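PDB 3VA7: KLLA0E08119p from Kluyveromyces lactis, which probably makes urea-1-carboxylate from urea, bicarbonate and ATP, the carboxyl group carried by a covalently bound biotin, this piece being the urea carboxylase part of a longer bifunctional enzyme. Local coordinates for residues 948-953 and 1197-1202; 532-537 and 1172-1177. All blocks are in the same frame, centred on the assembly; numbering follows the deposited sequence.

Interaction 1 (948-953 and 1197-1202); sequences ETIRSE and IIEAMK. With BTI (5-(hexahydro-2-oxo-1H-thieno[3,4-D]imidazol-6-yl)pentanal), chain B.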
ATOM      1  N   GLU A 948       2.060  11.386 -26.534  1.00 29.96           N
ATOM      2  CA  GLU A 948       2.720  10.389 -27.317  1.00 31.82           C
ATOM      3  C   GLU A 948       2.005   9.041 -27.286  1.00 32.62           C
ATOM      4  O   GLU A 948       2.292   8.168 -28.120  1.00 33.41           O
ATOM      5  CB  GLU A 948       4.286  10.387 -27.178  1.00 31.83           C
ATOM      6  CG  GLU A 948       4.813  10.391 -25.791  1.00 35.76           C
ATOM      7  CD  GLU A 948       6.298  10.693 -25.624  1.00 37.79           C
ATOM      8  OE1 GLU A 948       6.903   9.895 -24.874  1.00 43.66           O
ATOM      9  OE2 GLU A 948       6.842  11.720 -26.116  1.00 35.34           O
ATOM     10  N   THR A 949       1.001   8.874 -26.404  1.00 32.89           N
ATOM     11  CA  THR A 949       0.379   7.550 -26.320  1.00 31.00           C
ATOM     12  C   THR A 949      -1.053   7.518 -26.767  1.00 30.40           C
ATOM     13  O   THR A 949      -1.568   6.435 -27.025  1.00 29.15           O
ATOM     14  CB  THR A 949       0.425   6.953 -24.933  1.00 30.99           C
ATOM     15  OG1 THR A 949      -0.386   7.766 -24.080  1.00 31.62           O
ATOM     16  CG2 THR A 949       1.849   6.870 -24.425  1.00 29.83           C
ATOM     17  N   ILE A 950      -1.710   8.676 -26.831  1.00 30.10           N
ATOM     18  CA  ILE A 950      -3.187   8.674 -26.949  1.00 29.88           C
ATOM     19  C   ILE A 950      -3.732   9.684 -27.929  1.00 30.62           C
ATOM     20  O   ILE A 950      -4.433   9.304 -28.858  1.00 30.52           O
ATOM     21  CB  ILE A 950      -3.894   8.881 -25.561  1.00 29.41           C
ATOM     22  CG1 ILE A 950      -3.695   7.657 -24.681  1.00 28.04           C
ATOM     23  CG2 ILE A 950      -5.394   9.259 -25.725  1.00 27.35           C
ATOM     24  CD1 ILE A 950      -4.415   7.748 -23.270  1.00 28.29           C
ATOM     25  N   ARG A 951      -3.429  10.963 -27.679  1.00 30.83           N
ATOM     26  CA  ARG A 951      -3.845  12.056 -28.515  1.00 32.19           C
ATOM     27  C   ARG A 951      -2.748  13.117 -28.554  1.00 33.30           C
ATOM     28  O   ARG A 951      -2.470  13.759 -27.524  1.00 34.15           O
ATOM     29  CB  ARG A 951      -5.100  12.704 -27.959  1.00 32.18           C
ATOM     30  CG  ARG A 951      -5.689  13.706 -28.936  1.00 32.85           C
ATOM     31  CD  ARG A 951      -7.162  13.893 -28.688  1.00 34.89           C
ATOM     32  NE  ARG A 951      -7.712  14.907 -29.583  1.00 37.57           N
ATOM     33  CZ  ARG A 951      -9.005  15.117 -29.807  1.00 37.26           C
ATOM     34  NH1 ARG A 951      -9.923  14.358 -29.221  1.00 42.02           N
ATOM     35  NH2 ARG A 951      -9.390  16.076 -30.638  1.00 34.78           N
ATOM     36  N   SER A 952      -2.153  13.345 -29.724  1.00 33.15           N
ATOM     37  CA  SER A 952      -1.001  14.250 -29.797  1.00 33.33           C
ATOM     38  C   SER A 952      -1.347  15.722 -30.077  1.00 32.51           C
ATOM     39  O   SER A 952      -0.508  16.627 -29.862  1.00 31.01           O
ATOM     40  CB  SER A 952       0.006  13.736 -30.826  1.00 33.67           C
ATOM     41  OG  SER A 952      -0.457  14.030 -32.138  1.00 35.95           O
ATOM     42  N   GLU A 953      -2.565  15.952 -30.580  1.00 32.48           N
ATOM     43  CA  GLU A 953      -3.079  17.329 -30.784  1.00 31.94           C
ATOM     44  C   GLU A 953      -4.489  17.481 -30.271  1.00 30.64           C
ATOM     45  O   GLU A 953      -5.350  16.593 -30.441  1.00 29.81           O
ATOM     46  CB  GLU A 953      -3.020  17.740 -32.255  1.00 32.56           C
ATOM     47  CG  GLU A 953      -1.591  17.695 -32.829  1.00 38.16           C
ATOM     48  CD  GLU A 953      -1.562  18.080 -34.324  1.00 48.09           C
ATOM     49  OE1 GLU A 953      -2.071  17.296 -35.204  1.00 49.27           O
ATOM     50  OE2 GLU A 953      -1.022  19.181 -34.615  1.00 50.17           O
ATOM     51  N   ILE A1197       8.808  -0.242 -26.291  1.00 34.06           N
ATOM     52  CA  ILE A1197       7.743   0.009 -25.336  1.00 33.57           C
ATOM     53  C   ILE A1197       6.353   0.142 -26.000  1.00 34.44           C
ATOM     54  O   ILE A1197       6.158   0.834 -27.007  1.00 34.29           O
ATOM     55  CB  ILE A1197       8.054   1.238 -24.477  1.00 33.17           C
ATOM     56  CG1 ILE A1197       9.336   1.052 -23.644  1.00 32.23           C
ATOM     57  CG2 ILE A1197       6.961   1.507 -23.517  1.00 32.94           C
ATOM     58  CD1 ILE A1197       9.798   2.391 -22.987  1.00 26.15           C
ATOM     59  N   ILE A1198       5.382  -0.518 -25.387  1.00 35.07           N
ATOM     60  CA  ILE A1198       3.993  -0.550 -25.863  1.00 35.09           C
ATOM     61  C   ILE A1198       3.214   0.107 -24.758  1.00 35.00           C
ATOM     62  O   ILE A1198       3.649   0.110 -23.602  1.00 35.39           O
ATOM     63  CB  ILE A1198       3.647  -2.109 -26.119  1.00 36.14           C
ATOM     64  CG1 ILE A1198       4.173  -2.543 -27.490  1.00 35.09           C
ATOM     65  CG2 ILE A1198       2.211  -2.580 -25.883  1.00 34.35           C
ATOM     66  CD1 ILE A1198       4.023  -1.478 -28.545  1.00 38.93           C
ATOM     67  N   GLU A1199       2.090   0.722 -25.064  1.00 34.90           N
ATOM     68  CA  GLU A1199       1.093   0.848 -23.973  1.00 34.12           C
ATOM     69  C   GLU A1199       0.065  -0.244 -24.144  1.00 33.45           C
ATOM     70  O   GLU A1199      -0.615  -0.300 -25.176  1.00 32.57           O
ATOM     71  CB  GLU A1199       0.401   2.228 -23.880  1.00 34.36           C
ATOM     72  CG  GLU A1199      -0.480   2.362 -22.611  1.00 31.87           C
ATOM     73  CD  GLU A1199      -1.232   3.678 -22.524  1.00 31.86           C
ATOM     74  OE1 GLU A1199      -1.702   4.210 -23.567  1.00 33.04           O
ATOM     75  OE2 GLU A1199      -1.382   4.187 -21.392  1.00 31.15           O
ATOM     76  N   ALA A1200      -0.025  -1.105 -23.141  1.00 32.87           N
ATOM     77  CA  ALA A1200      -1.054  -2.141 -23.069  1.00 32.62           C
ATOM     78  C   ALA A1200      -1.745  -2.052 -21.714  1.00 33.52           C
ATOM     79  O   ALA A1200      -1.073  -2.042 -20.664  1.00 34.00           O
ATOM     80  CB  ALA A1200      -0.441  -3.483 -23.216  1.00 32.15           C
ATOM     81  N   MET A1201      -3.082  -1.992 -21.701  1.00 33.63           N
ATOM     82  CA  MET A1201      -3.815  -2.060 -20.435  1.00 32.87           C
ATOM     83  C   MET A1201      -3.349  -0.982 -19.485  1.00 33.16           C
ATOM     84  O   MET A1201      -3.115  -1.261 -18.313  1.00 32.80           O
ATOM     85  CB  MET A1201      -3.636  -3.418 -19.789  1.00 32.02           C
ATOM     86  CG  MET A1201      -4.125  -4.540 -20.649  1.00 33.12           C
ATOM     87  SD  MET A1201      -3.759  -6.109 -19.844  1.00 37.89           S
ATOM     88  CE  MET A1201      -2.190  -6.514 -20.605  1.00 35.78           C
ATOM     89  N   LYS A1202      -3.216   0.247 -20.016  1.00 34.05           N
ATOM     90  CA  LYS A1202      -2.826   1.438 -19.271  1.00 34.40           C
ATOM     91  C   LYS A1202      -1.456   1.339 -18.603  1.00 36.20           C
ATOM     92  O   LYS A1202      -1.156   2.078 -17.664  1.00 37.94           O
ATOM     93  CB  LYS A1202      -3.892   1.755 -18.232  1.00 33.75           C
ATOM     94  CG  LYS A1202      -5.288   1.617 -18.794  1.00 31.93           C
ATOM     95  CD  LYS A1202      -6.350   2.387 -18.049  1.00 25.70           C
ATOM     96  CE  LYS A1202      -7.663   1.703 -18.357  1.00 26.21           C
ATOM     97  NZ  LYS A1202      -8.895   2.201 -17.693  1.00 23.72           N
TER
HETATM   98  C11 BTI B1901      -9.362   3.453 -17.730  1.00 25.60           C
HETATM   99  O11 BTI B1901      -8.724   4.372 -18.332  1.00 24.16           O
HETATM  100  C10 BTI B1901     -10.589   3.684 -16.797  1.00 21.46           C
HETATM  101  C9  BTI B1901     -10.862   5.177 -16.629  1.00 18.39           C
HETATM  102  C8  BTI B1901     -12.202   5.546 -16.009  1.00 21.52           C
HETATM  103  C7  BTI B1901     -12.681   6.985 -16.291  1.00 20.98           C
HETATM  104  C2  BTI B1901     -11.658   8.069 -16.023  1.00 22.09           C
HETATM  105  S1  BTI B1901     -11.103   8.096 -14.344  1.00 26.18           S
HETATM  106  C6  BTI B1901     -10.621   9.786 -14.396  1.00 24.36           C
HETATM  107  C5  BTI B1901     -11.444  10.478 -15.461  1.00 25.05           C
HETATM  108  N3  BTI B1901     -12.473  11.117 -14.683  1.00 23.28           N
HETATM  109  C3  BTI B1901     -13.632  10.547 -14.877  1.00 25.41           C
HETATM  110  O3  BTI B1901     -14.751  10.972 -14.325  1.00 28.17           O
HETATM  111  N2  BTI B1901     -13.557   9.537 -15.718  1.00 26.61           N
HETATM  112  C4  BTI B1901     -12.221   9.453 -16.298  1.00 25.69           C
HETATM  113  O   HOH W   1      -0.615   6.748 -21.618  1.00 27.51           O
HETATM  114  O   HOH W   2      -1.500   4.035 -26.174  1.00 28.24           O
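T949 and E1199 meet through a carboxylate and two waters. Direct contact is slight: OE1 of E1199 lies 3.7 Å from CB of T949 and 4.1 Å from CG1 of I950. The glutamate stretches out fully, its CG anti to the backbone N (chi1 -172°), and crosses the threonine side chain at about a right angle.

Water supplies the polar links. One molecule donates to OG1 of T949 and to OE2 of E1199, at 2.7 Å from each of these oxygens. OG1 of T949 also hydrogen-bonds to the backbone O of R945, one turn back in helix 937-949. A second water lies within reach of the backbone O of T949 and OE1 of E1199, but its protons cannot serve every acceptor around it, so this bridge is less certain.

The glutamate belongs to the E-A-M-K sequence of the biotinyl domain, a compact pair of antiparallel sheets in which the biotin lysine sits at a tight turn between two strands, here 1194-1200 and 1203-1208. M1201 and K1202 both have positive phi, as in a type I' turn, and NZ of K1202 is joined to C11 of the biotin group by a 1.3 Å covalent bond.

Charge and further bonds complete the setting of the buried carboxylate: R945 forms a salt bridge to OE2, which T1018 also bonds, while N696 bonds OE1 and accepts from the backbone N of K1202.

Interaction 2 (532-537 and 1172-1177); sequences ITLNGP and SEYTGR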
ATOM      1  N   ILE A 532      -6.561 -14.552 -11.138  1.00 33.68           N
ATOM      2  CA  ILE A 532      -5.622 -14.682 -12.247  1.00 32.80           C
ATOM      3  C   ILE A 532      -6.135 -13.944 -13.459  1.00 32.29           C
ATOM      4  O   ILE A 532      -7.247 -14.161 -13.882  1.00 32.40           O
ATOM      5  CB  ILE A 532      -5.381 -16.165 -12.597  1.00 33.08           C
ATOM      6  CG1 ILE A 532      -4.348 -16.729 -11.632  1.00 35.49           C
ATOM      7  CG2 ILE A 532      -4.834 -16.375 -14.026  1.00 28.50           C
ATOM      8  CD1 ILE A 532      -4.850 -17.760 -10.712  1.00 38.05           C
ATOM      9  N   THR A 533      -5.291 -13.117 -14.044  1.00 31.93           N
ATOM     10  CA  THR A 533      -5.644 -12.390 -15.231  1.00 32.34           C
ATOM     11  C   THR A 533      -4.724 -12.761 -16.403  1.00 33.67           C
ATOM     12  O   THR A 533      -3.517 -12.557 -16.303  1.00 34.68           O
ATOM     13  CB  THR A 533      -5.448 -10.851 -15.009  1.00 32.33           C
ATOM     14  OG1 THR A 533      -5.952 -10.440 -13.719  1.00 30.49           O
ATOM     15  CG2 THR A 533      -6.030 -10.015 -16.204  1.00 28.33           C
ATOM     16  N   LEU A 534      -5.308 -13.198 -17.527  1.00 34.78           N
ATOM     17  CA  LEU A 534      -4.596 -13.536 -18.799  1.00 35.94           C
ATOM     18  C   LEU A 534      -3.664 -14.779 -18.786  1.00 36.93           C
ATOM     19  O   LEU A 534      -3.777 -15.596 -19.665  1.00 37.67           O
ATOM     20  CB  LEU A 534      -3.944 -12.340 -19.442  1.00 35.07           C
ATOM     21  CG  LEU A 534      -4.945 -11.322 -20.029  1.00 36.67           C
ATOM     22  CD1 LEU A 534      -4.173 -10.078 -20.556  1.00 35.16           C
ATOM     23  CD2 LEU A 534      -5.864 -11.891 -21.111  1.00 33.81           C
ATOM     24  N   ASN A 535      -2.794 -14.939 -17.793  1.00 38.25           N
ATOM     25  CA  ASN A 535      -2.134 -16.221 -17.534  1.00 39.84           C
ATOM     26  C   ASN A 535      -1.668 -16.317 -16.092  1.00 39.53           C
ATOM     27  O   ASN A 535      -1.325 -15.299 -15.484  1.00 39.93           O
ATOM     28  CB  ASN A 535      -0.945 -16.464 -18.483  1.00 41.55           C
ATOM     29  CG  ASN A 535       0.044 -15.340 -18.458  1.00 44.51           C
ATOM     30  OD1 ASN A 535      -0.083 -14.362 -19.215  1.00 49.88           O
ATOM     31  ND2 ASN A 535       1.069 -15.477 -17.606  1.00 49.02           N
ATOM     32  N   GLY A 536      -1.644 -17.524 -15.550  1.00 38.56           N
ATOM     33  CA  GLY A 536      -1.509 -17.671 -14.110  1.00 39.57           C
ATOM     34  C   GLY A 536      -0.113 -17.970 -13.642  1.00 40.09           C
ATOM     35  O   GLY A 536       0.802 -17.991 -14.430  1.00 40.56           O
ATOM     36  N   PRO A 537       0.052 -18.189 -12.336  1.00 41.10           N
ATOM     37  CA  PRO A 537       1.337 -18.438 -11.652  1.00 41.45           C
ATOM     38  C   PRO A 537       1.683 -19.908 -11.646  1.00 42.19           C
ATOM     39  O   PRO A 537       0.802 -20.717 -11.895  1.00 42.89           O
ATOM     40  CB  PRO A 537       0.999 -18.069 -10.213  1.00 40.85           C
ATOM     41  CG  PRO A 537      -0.443 -18.502 -10.072  1.00 39.87           C
ATOM     42  CD  PRO A 537      -1.063 -18.064 -11.372  1.00 40.59           C
ATOM     43  N   SER A1172       5.359  -9.312 -28.903  1.00 49.58           N
ATOM     44  CA  SER A1172       4.678  -8.767 -27.702  1.00 47.33           C
ATOM     45  C   SER A1172       3.627  -9.716 -27.147  1.00 46.48           C
ATOM     46  O   SER A1172       2.814 -10.267 -27.885  1.00 46.54           O
ATOM     47  CB  SER A1172       4.128  -7.323 -27.855  1.00 47.12           C
ATOM     48  OG  SER A1172       3.165  -7.199 -28.865  1.00 43.98           O
ATOM     49  N   GLU A1173       3.657  -9.913 -25.835  1.00 45.22           N
ATOM     50  CA  GLU A1173       2.640 -10.691 -25.196  1.00 44.63           C
ATOM     51  C   GLU A1173       1.241 -10.117 -25.326  1.00 43.52           C
ATOM     52  O   GLU A1173       0.271 -10.885 -25.368  1.00 44.55           O
ATOM     53  CB  GLU A1173       2.969 -10.868 -23.736  1.00 45.31           C
ATOM     54  CG  GLU A1173       2.347 -12.153 -23.177  1.00 49.65           C
ATOM     55  CD  GLU A1173       3.171 -12.733 -22.038  1.00 55.04           C
ATOM     56  OE1 GLU A1173       3.517 -11.950 -21.114  1.00 58.00           O
ATOM     57  OE2 GLU A1173       3.479 -13.953 -22.066  1.00 55.19           O
ATOM     58  N   TYR A1174       1.134  -8.789 -25.407  1.00 41.16           N
ATOM     59  CA  TYR A1174      -0.134  -8.104 -25.307  1.00 39.41           C
ATOM     60  C   TYR A1174      -0.509  -7.260 -26.531  1.00 38.99           C
ATOM     61  O   TYR A1174       0.358  -6.891 -27.372  1.00 37.75           O
ATOM     62  CB  TYR A1174      -0.148  -7.262 -24.019  1.00 39.81           C
ATOM     63  CG  TYR A1174       0.114  -8.132 -22.792  1.00 41.64           C
ATOM     64  CD1 TYR A1174       1.250  -7.965 -21.976  1.00 39.56           C
ATOM     65  CD2 TYR A1174      -0.764  -9.187 -22.491  1.00 43.93           C
ATOM     66  CE1 TYR A1174       1.452  -8.796 -20.876  1.00 40.30           C
ATOM     67  CE2 TYR A1174      -0.562 -10.023 -21.419  1.00 42.02           C
ATOM     68  CZ  TYR A1174       0.528  -9.845 -20.618  1.00 43.86           C
ATOM     69  OH  TYR A1174       0.640 -10.775 -19.580  1.00 46.95           O
ATOM     70  N   THR A1175      -1.808  -6.966 -26.644  1.00 37.11           N
ATOM     71  CA  THR A1175      -2.244  -5.995 -27.624  1.00 36.99           C
ATOM     72  C   THR A1175      -2.110  -4.582 -27.022  1.00 36.57           C
ATOM     73  O   THR A1175      -2.538  -4.351 -25.883  1.00 36.81           O
ATOM     74  CB  THR A1175      -3.710  -6.269 -28.098  1.00 37.16           C
ATOM     75  OG1 THR A1175      -3.775  -7.576 -28.681  1.00 40.03           O
ATOM     76  CG2 THR A1175      -4.177  -5.221 -29.109  1.00 34.16           C
ATOM     77  N   GLY A1176      -1.540  -3.656 -27.792  1.00 35.34           N
ATOM     78  CA  GLY A1176      -1.300  -2.313 -27.339  1.00 34.48           C
ATOM     79  C   GLY A1176      -0.892  -1.468 -28.509  1.00 34.69           C
ATOM     80  O   GLY A1176      -0.781  -1.985 -29.621  1.00 34.69           O
ATOM     81  N   ARG A1177      -0.734  -0.166 -28.263  1.00 34.36           N
ATOM     82  CA  ARG A1177      -0.321   0.803 -29.260  1.00 34.53           C
ATOM     83  C   ARG A1177       1.124   1.158 -29.007  1.00 35.43           C
ATOM     84  O   ARG A1177       1.493   1.443 -27.849  1.00 35.72           O
ATOM     85  CB  ARG A1177      -1.138   2.080 -29.130  1.00 34.93           C
ATOM     86  CG  ARG A1177      -0.918   3.179 -30.226  1.00 33.38           C
ATOM     87  CD  ARG A1177      -1.922   4.304 -29.992  1.00 35.29           C
ATOM     88  NE  ARG A1177      -1.537   5.640 -30.477  1.00 34.02           N
ATOM     89  CZ  ARG A1177      -0.397   6.282 -30.192  1.00 33.92           C
ATOM     90  NH1 ARG A1177       0.595   5.724 -29.432  1.00 26.01           N
ATOM     91  NH2 ARG A1177      -0.237   7.513 -30.706  1.00 34.47           N
TER
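Y1174 reaches from the biotinyl domain toward L534 and N535, which follow strand 529-533 in the carboxyltransferase A and B region. From CB, the tyrosine swings its CG beside the backbone N (chi1 -57°), and this carries the ring across to the other domain although the bond at its root does not aim there. CG leads to a ring with CB of its own neighbour E1173 over the centre of one face, 3.7 Å above the plane. Along one flank, CD2 comes within 4.0 Å of CD1 of L534, and CE2 is closer still, at 3.7 Å from that same methyl, which meets the ring obliquely. At the tip, OH stands 3.7 Å from OD1 of N535, beyond hydrogen-bonding range; the amide and ring planes are only 11° apart, even though the two side chains cross at about a right angle. A485 touches both Y1174 and N535, and M1201 also packs on the tyrosine, so the ring touches both the biotinyl turn and loops of the carboxyltransferase region. With one methyl-to-ring contact and a polar pair merely adjacent, the two segments meet by van der Waals packing, with no directional bond between them.

Interactions 1 and 2 seat one small biotinyl domain against two parts of the carboxyltransferase region, their centres about 17 Å apart. Their biotinyl segments are joined within one sheet, where strands 1194-1200 and 1176-1181 are neighbours: N of E1199 lies 2.9 Å from O of R1177, a probable hydrogen bond. R1177, a residue of interaction 2, also reaches across to the helix end of interaction 1, its NH1 3.3 Å from O of E948, again a probable hydrogen bond. The chemistry divides, with a buried, water-bridged carboxylate in 948-953/1197-1202 and apolar packing nearer the surface in 532-537/1172-1177. Interaction 1 carries K1202, whose biotin extends into a pocket where N737 and G755 hydrogen-bond to it.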